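Local coordinates for protein neurotoxin (Clostridium botulinum, PDB 2QN0) that acts as the zinc-dependent protease of botulinum neurotoxin type C, cleaving SNARE proteins and so blocking neurotransmitter release, at residues 264-267 and 268-271; 242-245 and 246-249; 281-284 and 285-288. One frame throughout, in Å; residues are numbered along the deposited sequence.

Interaction 1 holds the zinc ligand Glu269; interaction 2 precedes it in the chain and interaction 3 follows it. The centres of interactions 1 and 2 are about 6 Å apart: strands 248-253 and 261-266 pair antiparallel, with probable hydrogen bonds from Ile249 N to Leu265 O and from Tyr267 N to Gln247 O, both 2.9 Å. Interaction 3, its centre about 13 Å from that of interaction 1, meets it through Tyr267, whose CE2 lies 3.6 Å from Ile281 CG2. Interactions 2 and 3 do not touch; their nearest atoms are about 6 Å apart. The side chains of Asn245 and Ile281 stand about 11 and 13 Å from the zinc.

Interaction 1: 264-267 and 268-271; sequences KLEY and AEIY. With ZN (zinc ion), chain B.
Glu266 ends a strand and sits at the N-cap of helix 267-273, its carbonyl starting the first helical turn: Glu266 O accepts Ile270 N at 3.2 Å (156°), with a weaker bond from Glu269 N, and Tyr271 N then bonds Tyr267 O at 3.0 Å. The same turn carries the metal ligand. Glu269 has its CG beside the backbone N, and a bend at chi2 (-59°) brings the carboxylate round to the metal; OE1 binds zinc at 2.1 Å, while OE2 stands at the longer distance of 2.7 Å, at most a weak second contact. Beside this group lies Glu266, extended beyond CG, with its carboxylate plane turned only 12° from that of Glu269. Glu266 OE1 lies 4.1 Å from Glu269 OE2, too far for a direct bond. Two waters bridge the acids, each donating to both of these oxygens; water 1 reaches Glu266 OE1 and Glu269 OE2 at 2.8 Å each. The donor hydrogens so placed would be expected to ease the repulsion between the acids, and Glu266 reaches the ligand's outer oxygen through water. Away from the polar side, Leu265 sets its CD2 3.8 Å from Ile270 CG1, the two side chains crossing at about a right angle, and its CD1 against Glu269 CB. Ile270 also runs beside Tyr267, pointing the same way, with Ile270 CD1 4.0 Å from Tyr267 CD1. Branched and aromatic residues suit this buried side of the turn, acids the side facing water and metal. With His229 and His233 of the HExxH helix and water 3 completing the zinc site, Glu269 is the third protein ligand, as in the gluzincin metalloproteases.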
# COMPACT_ATOMS: atom_id res chain seq x y z
N LYS A 264 0.73 -4.91 -20.30
CA LYS A 264 1.29 -3.56 -20.29
C LYS A 264 1.82 -3.28 -18.89
O LYS A 264 1.05 -2.93 -17.99
CB LYS A 264 0.22 -2.53 -20.66
CG LYS A 264 -0.25 -2.61 -22.11
CD LYS A 264 -1.22 -1.49 -22.44
CE LYS A 264 -1.62 -1.55 -23.91
NZ LYS A 264 -2.56 -0.45 -24.28
N LEU A 265 3.12 -3.47 -18.72
CA LEU A 265 3.77 -3.25 -17.43
C LEU A 265 3.85 -1.77 -17.09
O LEU A 265 4.55 -1.00 -17.76
CB LEU A 265 5.17 -3.87 -17.44
CG LEU A 265 6.00 -3.74 -16.15
CD1 LEU A 265 5.24 -4.37 -14.99
CD2 LEU A 265 7.35 -4.41 -16.34
N GLU A 266 3.14 -1.36 -16.05
CA GLU A 266 3.13 0.03 -15.63
C GLU A 266 4.44 0.44 -14.98
O GLU A 266 5.06 -0.33 -14.24
CB GLU A 266 1.99 0.28 -14.64
CG GLU A 266 0.62 -0.13 -15.14
CD GLU A 266 -0.47 0.17 -14.14
OE1 GLU A 266 -0.21 0.01 -12.93
OE2 GLU A 266 -1.58 0.55 -14.55
N TYR A 267 4.88 1.67 -15.26
CA TYR A 267 6.11 2.17 -14.68
C TYR A 267 5.95 2.26 -13.16
O TYR A 267 6.93 2.16 -12.43
CB TYR A 267 6.46 3.53 -15.28
CG TYR A 267 6.93 3.44 -16.73
CD1 TYR A 267 7.04 2.21 -17.38
CD2 TYR A 267 7.29 4.59 -17.44
CE1 TYR A 267 7.50 2.12 -18.69
CE2 TYR A 267 7.75 4.51 -18.76
CZ TYR A 267 7.86 3.27 -19.37
OH TYR A 267 8.33 3.18 -20.66
N ALA A 268 4.72 2.43 -12.71
CA ALA A 268 4.44 2.50 -11.27
C ALA A 268 4.83 1.17 -10.61
O ALA A 268 5.35 1.14 -9.49
CB ALA A 268 2.96 2.78 -11.04
N GLU A 269 4.58 0.07 -11.32
CA GLU A 269 4.92 -1.25 -10.81
C GLU A 269 6.43 -1.44 -10.80
O GLU A 269 7.00 -2.03 -9.88
CB GLU A 269 4.28 -2.34 -11.67
CG GLU A 269 2.76 -2.38 -11.60
CD GLU A 269 2.26 -2.61 -10.18
OE1 GLU A 269 3.09 -2.98 -9.33
OE2 GLU A 269 1.06 -2.43 -9.93
N ILE A 270 7.09 -0.96 -11.85
CA ILE A 270 8.53 -1.07 -11.96
C ILE A 270 9.22 -0.39 -10.77
O ILE A 270 10.18 -0.92 -10.21
CB ILE A 270 9.03 -0.48 -13.30
CG1 ILE A 270 8.57 -1.37 -14.46
CG2 ILE A 270 10.56 -0.36 -13.29
CD1 ILE A 270 8.99 -0.88 -15.84
N TYR A 271 8.73 0.79 -10.39
CA TYR A 271 9.33 1.48 -9.26
C TYR A 271 9.00 0.81 -7.93
O TYR A 271 9.86 0.72 -7.05
CB TYR A 271 8.89 2.95 -9.22
CG TYR A 271 9.74 3.84 -10.10
CD1 TYR A 271 11.14 3.74 -10.09
CD2 TYR A 271 9.16 4.81 -10.92
CE1 TYR A 271 11.93 4.59 -10.88
CE2 TYR A 271 9.94 5.65 -11.71
CZ TYR A 271 11.32 5.54 -11.68
OH TYR A 271 12.09 6.39 -12.44
ZN ZN B . 2.19 -2.88 -7.47
O HOH W 1 -0.69 -2.67 -12.13
O HOH W 2 -0.07 0.47 -10.25
O HOH W 3 0.39 -3.76 -6.93

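Interaction 2: 242-245 and 246-249; sequences AIPN and DQTI
A type I beta turn from Pro244 to Gln247 makes this local contact, leading from the loop after helix 223-238 into strand 248-253. Gln247 N closes it on Pro244 O at 3.1 Å, the N-H pointing well at the oxygen (162°). Asn245 and Asp246 fill the two central positions, where short polar side chains are well suited to a surface bend. Both have CG between the backbone N and the carbonyl carbon, and water 5 ties their ends together, donating to Asn245 OD1 and Asp246 OD2 at 2.6 Å each. The other oxygen of the aspartate, OD1, takes Gln247 NE2 at 2.7 Å, met nearly along its C-O axis, so both ends of the carboxylate are engaged. Pro244 offers CB to the same group, 3.7 Å from Asp246 OD2. On the inner side, Gln247 folds at chi2 (-58°), which turns its amide back to the aspartate, while its CB lies 3.6 Å from Ile243 CG2, the two side chains crossing at about a right angle. Thr248 adds its methyl CG2, 3.4 Å from Asn245 O. Ile243 and Gln247 both rest on Tyr267 of helix 267-273 and on Phe289 of helix 283-304, and beyond the turn strand 248-253 runs antiparallel to strand 261-266.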
# COMPACT_ATOMS: atom_id res chain seq x y z
N ALA A 242 3.50 9.72 -7.93
CA ALA A 242 2.95 8.55 -8.62
C ALA A 242 3.00 8.77 -10.13
O ALA A 242 2.76 9.88 -10.62
CB ALA A 242 1.51 8.30 -8.18
N ILE A 243 3.32 7.71 -10.87
CA ILE A 243 3.38 7.79 -12.33
C ILE A 243 2.03 7.34 -12.88
O ILE A 243 1.50 6.31 -12.46
CB ILE A 243 4.47 6.85 -12.91
CG1 ILE A 243 5.82 7.14 -12.24
CG2 ILE A 243 4.56 7.03 -14.43
CD1 ILE A 243 6.37 8.51 -12.52
N PRO A 244 1.45 8.11 -13.82
CA PRO A 244 0.15 7.74 -14.39
C PRO A 244 0.16 6.30 -14.92
O PRO A 244 1.17 5.84 -15.46
CB PRO A 244 -0.04 8.77 -15.50
CG PRO A 244 0.67 9.97 -14.97
CD PRO A 244 1.94 9.36 -14.42
N ASN A 245 -0.96 5.61 -14.76
CA ASN A 245 -1.06 4.22 -15.21
C ASN A 245 -0.93 4.02 -16.72
O ASN A 245 -0.77 2.90 -17.18
CB ASN A 245 -2.37 3.60 -14.71
CG ASN A 245 -3.59 4.41 -15.11
OD1 ASN A 245 -3.79 4.72 -16.29
ND2 ASN A 245 -4.41 4.76 -14.13
N ASP A 246 -0.99 5.11 -17.48
CA ASP A 246 -0.86 5.01 -18.93
C ASP A 246 0.59 4.94 -19.38
O ASP A 246 0.88 4.79 -20.57
CB ASP A 246 -1.56 6.20 -19.62
CG ASP A 246 -1.08 7.54 -19.10
OD1 ASP A 246 0.15 7.78 -19.12
OD2 ASP A 246 -1.92 8.36 -18.69
N GLN A 247 1.51 5.07 -18.43
CA GLN A 247 2.95 4.99 -18.72
C GLN A 247 3.33 3.53 -18.55
O GLN A 247 3.46 3.04 -17.43
CB GLN A 247 3.73 5.87 -17.76
CG GLN A 247 3.39 7.35 -17.89
CD GLN A 247 3.64 7.86 -19.30
OE1 GLN A 247 4.77 7.80 -19.79
NE2 GLN A 247 2.61 8.38 -19.94
N THR A 248 3.53 2.83 -19.66
CA THR A 248 3.83 1.40 -19.61
C THR A 248 4.84 0.93 -20.65
O THR A 248 5.21 1.67 -21.55
CB THR A 248 2.55 0.60 -19.88
OG1 THR A 248 2.10 0.89 -21.21
CG2 THR A 248 1.45 0.98 -18.90
N ILE A 249 5.27 -0.32 -20.49
CA ILE A 249 6.17 -0.95 -21.45
C ILE A 249 5.53 -2.31 -21.75
O ILE A 249 5.22 -3.08 -20.84
CB ILE A 249 7.61 -1.13 -20.89
CG1 ILE A 249 8.46 -1.89 -21.91
CG2 ILE A 249 7.58 -1.85 -19.54
CD1 ILE A 249 9.92 -2.00 -21.52
O HOH W 4 2.68 3.71 -14.45
O HOH W 5 -3.41 7.24 -16.83

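Interaction 3: 281-284 and 285-288; sequences IPKS and ARKY
Ile281 O is gripped by two nitrogens of Arg286: NE donates to it at 2.9 Å (164°), and NH2 adds a weak bond at 3.3 Å. NE carries the main bond, the oxygen lying only 7° out of the guanidinium plane, at its edge, just before the helix starts. A bend at chi3 (-101°) swings the guanidinium back to this carbonyl, while nearer the backbone Arg286 CG packs 3.5 Å from Ile281 CG2. Lys283 covers one guanidinium face with its CA and, toward the rim, its CG. Proline suits the N-cap position of Pro282 because the first residues of a helix have no N-H bonded within it; Pro282 O receives Arg286 N at 2.9 Å, plus a weak bond from Ala285 N. Ala285 CB, the whole of its side chain, fits against Ile281 CG2 (4.0 Å) and Pro282 CB (4.1 Å). One residue on, Lys287 N bonds Lys283 O at 3.0 Å. The two lysine side chains run alongside each other, Lys283 NZ 3.8 Å from Lys287 NZ, a pairing of like charges that solvent at this exposed surface probably screens. Arg286 NH2 also has a long, weak ion pair with Asp279. In the fold, this is the start of helix 283-304, set against helix 267-273: Ile281 packs on Tyr267 and Ile270, Pro282 on Tyr267, and Arg286 on Tyr271.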
# COMPACT_ATOMS: atom_id res chain seq x y z
N ILE A 281 12.73 1.23 -17.95
CA ILE A 281 12.18 2.55 -18.27
C ILE A 281 13.30 3.35 -18.92
O ILE A 281 14.39 3.47 -18.35
CB ILE A 281 11.72 3.31 -17.02
CG1 ILE A 281 10.69 2.49 -16.24
CG2 ILE A 281 11.12 4.66 -17.42
CD1 ILE A 281 10.30 3.12 -14.91
N PRO A 282 13.07 3.90 -20.12
CA PRO A 282 14.11 4.69 -20.80
C PRO A 282 14.66 5.76 -19.86
O PRO A 282 13.89 6.47 -19.21
CB PRO A 282 13.37 5.28 -21.99
CG PRO A 282 12.36 4.22 -22.32
CD PRO A 282 11.84 3.85 -20.94
N LYS A 283 15.98 5.87 -19.78
CA LYS A 283 16.59 6.85 -18.89
C LYS A 283 16.01 8.25 -19.08
O LYS A 283 15.78 8.97 -18.11
CB LYS A 283 18.11 6.88 -19.12
CG LYS A 283 18.87 7.72 -18.10
CD LYS A 283 20.37 7.59 -18.29
CE LYS A 283 21.13 8.38 -17.24
NZ LYS A 283 20.79 7.95 -15.86
N SER A 284 15.74 8.62 -20.33
CA SER A 284 15.18 9.94 -20.62
C SER A 284 13.78 10.09 -20.04
O SER A 284 13.39 11.19 -19.63
CB SER A 284 15.16 10.18 -22.14
OG SER A 284 14.42 9.18 -22.81
N ALA A 285 13.02 9.00 -20.00
CA ALA A 285 11.67 9.03 -19.44
C ALA A 285 11.75 9.11 -17.92
O ALA A 285 10.96 9.82 -17.28
CB ALA A 285 10.89 7.79 -19.87
N ARG A 286 12.69 8.39 -17.32
CA ARG A 286 12.85 8.43 -15.87
C ARG A 286 13.16 9.87 -15.46
O ARG A 286 12.59 10.39 -14.50
CB ARG A 286 13.99 7.52 -15.42
CG ARG A 286 13.65 6.04 -15.41
CD ARG A 286 14.84 5.23 -14.91
NE ARG A 286 15.57 4.62 -16.02
CZ ARG A 286 16.87 4.36 -16.00
NH1 ARG A 286 17.60 4.67 -14.94
NH2 ARG A 286 17.44 3.78 -17.05
N LYS A 287 14.07 10.51 -16.19
CA LYS A 287 14.45 11.89 -15.90
C LYS A 287 13.26 12.83 -16.07
O LYS A 287 13.07 13.75 -15.28
CB LYS A 287 15.59 12.33 -16.82
CG LYS A 287 16.91 11.60 -16.61
CD LYS A 287 17.49 11.89 -15.23
CE LYS A 287 18.82 11.18 -15.04
NZ LYS A 287 19.81 11.59 -16.07
N TYR A 288 12.48 12.58 -17.11
CA TYR A 288 11.30 13.39 -17.39
C TYR A 288 10.33 13.41 -16.20
O TYR A 288 9.90 14.47 -15.75
CB TYR A 288 10.58 12.84 -18.63
CG TYR A 288 9.23 13.46 -18.89
CD1 TYR A 288 9.11 14.73 -19.47
CD2 TYR A 288 8.06 12.78 -18.55
CE1 TYR A 288 7.86 15.30 -19.69
CE2 TYR A 288 6.81 13.35 -18.76
CZ TYR A 288 6.72 14.61 -19.33
OH TYR A 288 5.48 15.16 -19.54